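GTPase HflX (Sulfolobus solfataricus P2, PDB 2QTF) binds and hydrolyses GTP with magnesium as cofactor and associates with the 50S ribosomal subunit, possibly acting in protein synthesis or ribosome biogenesis. Local coordinates at residues Y219-V231 with L344-S356. Residues are numbered along the deposited sequence; the frame is centred on the assembly and turned at random.
Sequences YAIPINNRKIMLV and LRDKIYQLATQLS
The beta hairpin of the G domain, strands 219-223 and 226-231, meets the C-terminal helix through its type II' turn, Ile223 to Arg226, which packs against Tyr349. Tyr349 CG is anti to the backbone N (chi1 -175°), which carries the ring out to the turn. Asn224 ND2 sits over the centre of one ring face, 3.3 Å from Tyr349 CG, its amide nearly perpendicular to the ring. Tyr349 OH donates to Asn225 OD1 at 2.7 Å, in the carbonyl plane and on a lone pair. The aliphatic part of Arg226 runs past the ring at about a right angle to the Tyr349 side chain, CD 3.6 Å from Tyr349 CE1. A phenylalanine in place of Tyr349 would probably leave Asn225 OD1 without its hydroxyl donor and its amide freer to turn. In this P-loop GTPase fold the hairpin lies at one border of the mixed sheet, and helix 344-355 runs nearly at right angles to both hairpin strands. Ile223 CD1 presses tightly on Ile348 CG2 (3.5 Å), and Ile228 CG1 meets Ala352 CB at 3.7 Å. Ile182, on strand 181-185 next to 226-231, touches Ile228 and Ile348. Arg345 NH2 donates to Asn224 OD1 at 2.6 Å, from above the carbonyl plane, while Ile223 CG2 covers one guanidinium face.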
# COMPACT_ATOMS: atom_id res chain seq x y z
N TYR A 219 10.49 8.11 9.66
CA TYR A 219 11.90 8.05 9.88
C TYR A 219 12.49 9.44 9.66
O TYR A 219 12.28 10.02 8.58
CB TYR A 219 12.51 7.08 8.82
CG TYR A 219 13.92 6.69 9.11
CD1 TYR A 219 14.21 5.62 9.97
CD2 TYR A 219 14.99 7.38 8.53
CE1 TYR A 219 15.57 5.26 10.27
CE2 TYR A 219 16.36 7.00 8.82
CZ TYR A 219 16.61 5.93 9.66
OH TYR A 219 17.89 5.54 9.91
N ALA A 220 13.21 9.97 10.65
CA ALA A 220 13.76 11.30 10.50
C ALA A 220 15.14 11.25 9.79
O ALA A 220 16.01 10.40 10.10
CB ALA A 220 13.95 12.02 11.84
N ILE A 221 15.35 12.23 8.92
CA ILE A 221 16.64 12.40 8.31
C ILE A 221 17.12 13.84 8.37
O ILE A 221 16.30 14.80 8.33
CB ILE A 221 16.72 11.94 6.80
CG1 ILE A 221 15.71 12.68 5.98
CG2 ILE A 221 16.36 10.41 6.65
CD1 ILE A 221 16.01 12.54 4.49
N PRO A 222 18.46 14.00 8.44
CA PRO A 222 19.08 15.32 8.39
C PRO A 222 19.31 15.72 6.93
O PRO A 222 19.74 14.85 6.15
CB PRO A 222 20.42 15.06 9.12
CG PRO A 222 20.81 13.61 8.79
CD PRO A 222 19.44 12.89 8.68
N ILE A 223 18.95 16.91 6.52
CA ILE A 223 19.38 17.40 5.24
C ILE A 223 19.97 18.79 5.51
O ILE A 223 19.32 19.60 6.10
CB ILE A 223 18.25 17.49 4.18
CG1 ILE A 223 17.68 16.09 3.93
CG2 ILE A 223 18.85 18.04 2.85
CD1 ILE A 223 16.34 16.06 2.87
N ASN A 224 21.25 18.98 5.20
CA ASN A 224 21.95 20.18 5.65
C ASN A 224 21.81 20.35 7.16
O ASN A 224 22.14 19.46 7.88
CB ASN A 224 21.49 21.42 4.85
CG ASN A 224 21.74 21.23 3.35
OD1 ASN A 224 22.78 20.61 2.96
ND2 ASN A 224 20.73 21.59 2.50
N ASN A 225 21.23 21.43 7.60
CA ASN A 225 21.08 21.67 9.03
C ASN A 225 19.63 21.44 9.48
O ASN A 225 19.24 21.97 10.49
CB ASN A 225 21.46 23.13 9.31
CG ASN A 225 20.63 24.12 8.49
OD1 ASN A 225 20.07 23.79 7.43
ND2 ASN A 225 20.55 25.37 8.98
N ARG A 226 18.82 20.71 8.72
CA ARG A 226 17.41 20.54 9.12
C ARG A 226 17.10 19.10 9.27
O ARG A 226 17.62 18.25 8.51
CB ARG A 226 16.46 21.12 8.09
CG ARG A 226 16.48 22.61 8.15
CD ARG A 226 15.42 23.16 7.23
NE ARG A 226 15.73 24.56 6.97
CZ ARG A 226 15.24 25.56 7.67
NH1 ARG A 226 14.40 25.30 8.67
NH2 ARG A 226 15.58 26.81 7.37
N LYS A 227 16.23 18.80 10.23
CA LYS A 227 15.81 17.43 10.46
C LYS A 227 14.38 17.34 9.86
O LYS A 227 13.60 18.26 10.10
CB LYS A 227 15.92 17.17 11.97
CG LYS A 227 15.39 15.86 12.46
CD LYS A 227 15.79 15.55 13.98
CE LYS A 227 15.09 14.22 14.46
NZ LYS A 227 15.18 13.98 15.95
N ILE A 228 14.09 16.31 9.03
CA ILE A 228 12.79 16.14 8.33
C ILE A 228 12.26 14.76 8.60
O ILE A 228 13.05 13.80 8.52
CB ILE A 228 12.93 16.34 6.79
CG1 ILE A 228 13.43 17.77 6.53
CG2 ILE A 228 11.63 16.08 6.02
CD1 ILE A 228 14.63 17.90 5.60
N MET A 229 10.98 14.67 8.95
CA MET A 229 10.30 13.38 9.22
C MET A 229 9.67 12.85 7.89
O MET A 229 8.76 13.48 7.32
CB MET A 229 9.20 13.55 10.30
CG MET A 229 8.50 12.16 10.67
SD MET A 229 9.68 10.95 11.22
CE MET A 229 10.08 11.35 12.90
N LEU A 230 10.21 11.76 7.37
CA LEU A 230 9.59 11.17 6.20
C LEU A 230 8.61 10.10 6.63
O LEU A 230 8.94 9.31 7.54
CB LEU A 230 10.58 10.53 5.27
CG LEU A 230 11.68 11.38 4.65
CD1 LEU A 230 12.61 10.39 3.79
CD2 LEU A 230 11.08 12.47 3.75
N VAL A 231 7.43 10.09 5.98
CA VAL A 231 6.34 9.27 6.46
C VAL A 231 5.87 8.34 5.27
O VAL A 231 5.56 8.82 4.19
CB VAL A 231 5.20 10.13 7.01
CG1 VAL A 231 3.91 9.29 7.29
CG2 VAL A 231 5.59 11.01 8.30
N LEU A 344 16.33 15.94 -5.82
CA LEU A 344 15.21 15.54 -4.96
C LEU A 344 15.60 15.99 -3.50
O LEU A 344 14.81 16.64 -2.77
CB LEU A 344 15.16 14.01 -4.97
CG LEU A 344 14.26 13.36 -3.85
CD1 LEU A 344 12.83 13.78 -4.04
CD2 LEU A 344 14.33 11.78 -3.81
N ARG A 345 16.81 15.61 -3.06
CA ARG A 345 17.33 16.18 -1.77
C ARG A 345 17.21 17.65 -1.63
O ARG A 345 16.69 18.11 -0.63
CB ARG A 345 18.85 15.71 -1.58
CG ARG A 345 19.54 16.30 -0.27
CD ARG A 345 21.07 15.87 -0.29
NE ARG A 345 21.74 16.49 0.86
CZ ARG A 345 22.14 17.72 0.87
NH1 ARG A 345 21.97 18.44 -0.25
NH2 ARG A 345 22.76 18.21 1.94
N ASP A 346 17.73 18.45 -2.59
CA ASP A 346 17.66 19.86 -2.48
C ASP A 346 16.19 20.40 -2.45
O ASP A 346 15.88 21.39 -1.77
CB ASP A 346 18.33 20.50 -3.66
CG ASP A 346 19.90 20.32 -3.63
OD1 ASP A 346 20.37 20.07 -2.51
OD2 ASP A 346 20.52 20.39 -4.71
N LYS A 347 15.34 19.80 -3.25
CA LYS A 347 13.92 20.26 -3.20
C LYS A 347 13.23 19.93 -1.86
O LYS A 347 12.49 20.76 -1.35
CB LYS A 347 13.10 19.66 -4.34
CG LYS A 347 13.61 20.14 -5.69
CD LYS A 347 13.15 21.61 -5.87
CE LYS A 347 13.79 22.20 -7.18
NZ LYS A 347 13.07 23.46 -7.26
N ILE A 348 13.52 18.80 -1.27
CA ILE A 348 13.02 18.51 0.08
C ILE A 348 13.52 19.46 1.14
O ILE A 348 12.76 19.99 1.96
CB ILE A 348 13.37 17.08 0.45
CG1 ILE A 348 12.44 16.14 -0.40
CG2 ILE A 348 13.08 16.85 1.94
CD1 ILE A 348 12.94 14.73 -0.36
N TYR A 349 14.82 19.76 1.08
CA TYR A 349 15.35 20.85 1.92
C TYR A 349 14.61 22.19 1.68
O TYR A 349 14.24 22.93 2.60
CB TYR A 349 16.91 21.07 1.69
CG TYR A 349 17.44 22.12 2.65
CD1 TYR A 349 17.65 21.78 4.02
CD2 TYR A 349 17.73 23.39 2.22
CE1 TYR A 349 18.14 22.74 4.93
CE2 TYR A 349 18.24 24.37 3.11
CZ TYR A 349 18.44 24.03 4.45
OH TYR A 349 18.90 24.98 5.31
N GLN A 350 14.40 22.56 0.44
CA GLN A 350 13.79 23.86 0.21
C GLN A 350 12.34 23.84 0.70
O GLN A 350 11.81 24.83 1.17
CB GLN A 350 13.74 24.17 -1.28
CG GLN A 350 15.07 24.52 -2.04
CD GLN A 350 14.92 24.34 -3.60
OE1 GLN A 350 13.84 24.65 -4.18
NE2 GLN A 350 15.98 23.82 -4.26
N LEU A 351 11.66 22.70 0.55
CA LEU A 351 10.26 22.58 1.05
C LEU A 351 10.29 22.72 2.57
O LEU A 351 9.47 23.42 3.16
CB LEU A 351 9.71 21.20 0.63
CG LEU A 351 8.30 20.75 1.10
CD1 LEU A 351 7.26 21.83 0.82
CD2 LEU A 351 8.07 19.42 0.20
N ALA A 352 11.24 22.06 3.20
CA ALA A 352 11.35 22.01 4.67
C ALA A 352 11.64 23.44 5.23
O ALA A 352 11.03 23.89 6.22
CB ALA A 352 12.39 20.99 5.14
N THR A 353 12.46 24.18 4.49
CA THR A 353 12.72 25.61 4.74
C THR A 353 11.45 26.43 4.52
O THR A 353 11.08 27.21 5.41
CB THR A 353 13.84 26.13 3.78
OG1 THR A 353 15.01 25.32 4.02
CG2 THR A 353 14.17 27.58 4.12
N GLN A 354 10.78 26.29 3.37
CA GLN A 354 9.49 26.95 3.23
C GLN A 354 8.47 26.71 4.38
O GLN A 354 7.82 27.67 4.88
CB GLN A 354 8.88 26.67 1.87
CG GLN A 354 7.44 27.14 1.75
CD GLN A 354 6.87 26.82 0.37
OE1 GLN A 354 7.48 27.15 -0.65
NE2 GLN A 354 5.72 26.18 0.34
N LEU A 355 8.35 25.46 4.82
CA LEU A 355 7.43 25.13 5.86
C LEU A 355 7.84 25.85 7.15
O LEU A 355 6.98 26.33 7.88
CB LEU A 355 7.39 23.62 6.10
CG LEU A 355 6.73 22.88 4.90
CD1 LEU A 355 6.98 21.40 5.04
CD2 LEU A 355 5.22 23.26 4.81
N SER A 356 9.13 25.79 7.47
CA SER A 356 9.61 26.34 8.71
C SER A 356 9.56 27.84 8.58
O SER A 356 8.85 28.46 9.36
CB SER A 356 11.02 25.90 8.98
OG SER A 356 11.84 26.82 8.26
O HOH W 1 23.09 16.65 4.63
O HOH W 2 20.17 21.77 -0.24
O HOH W 3 19.37 27.63 7.47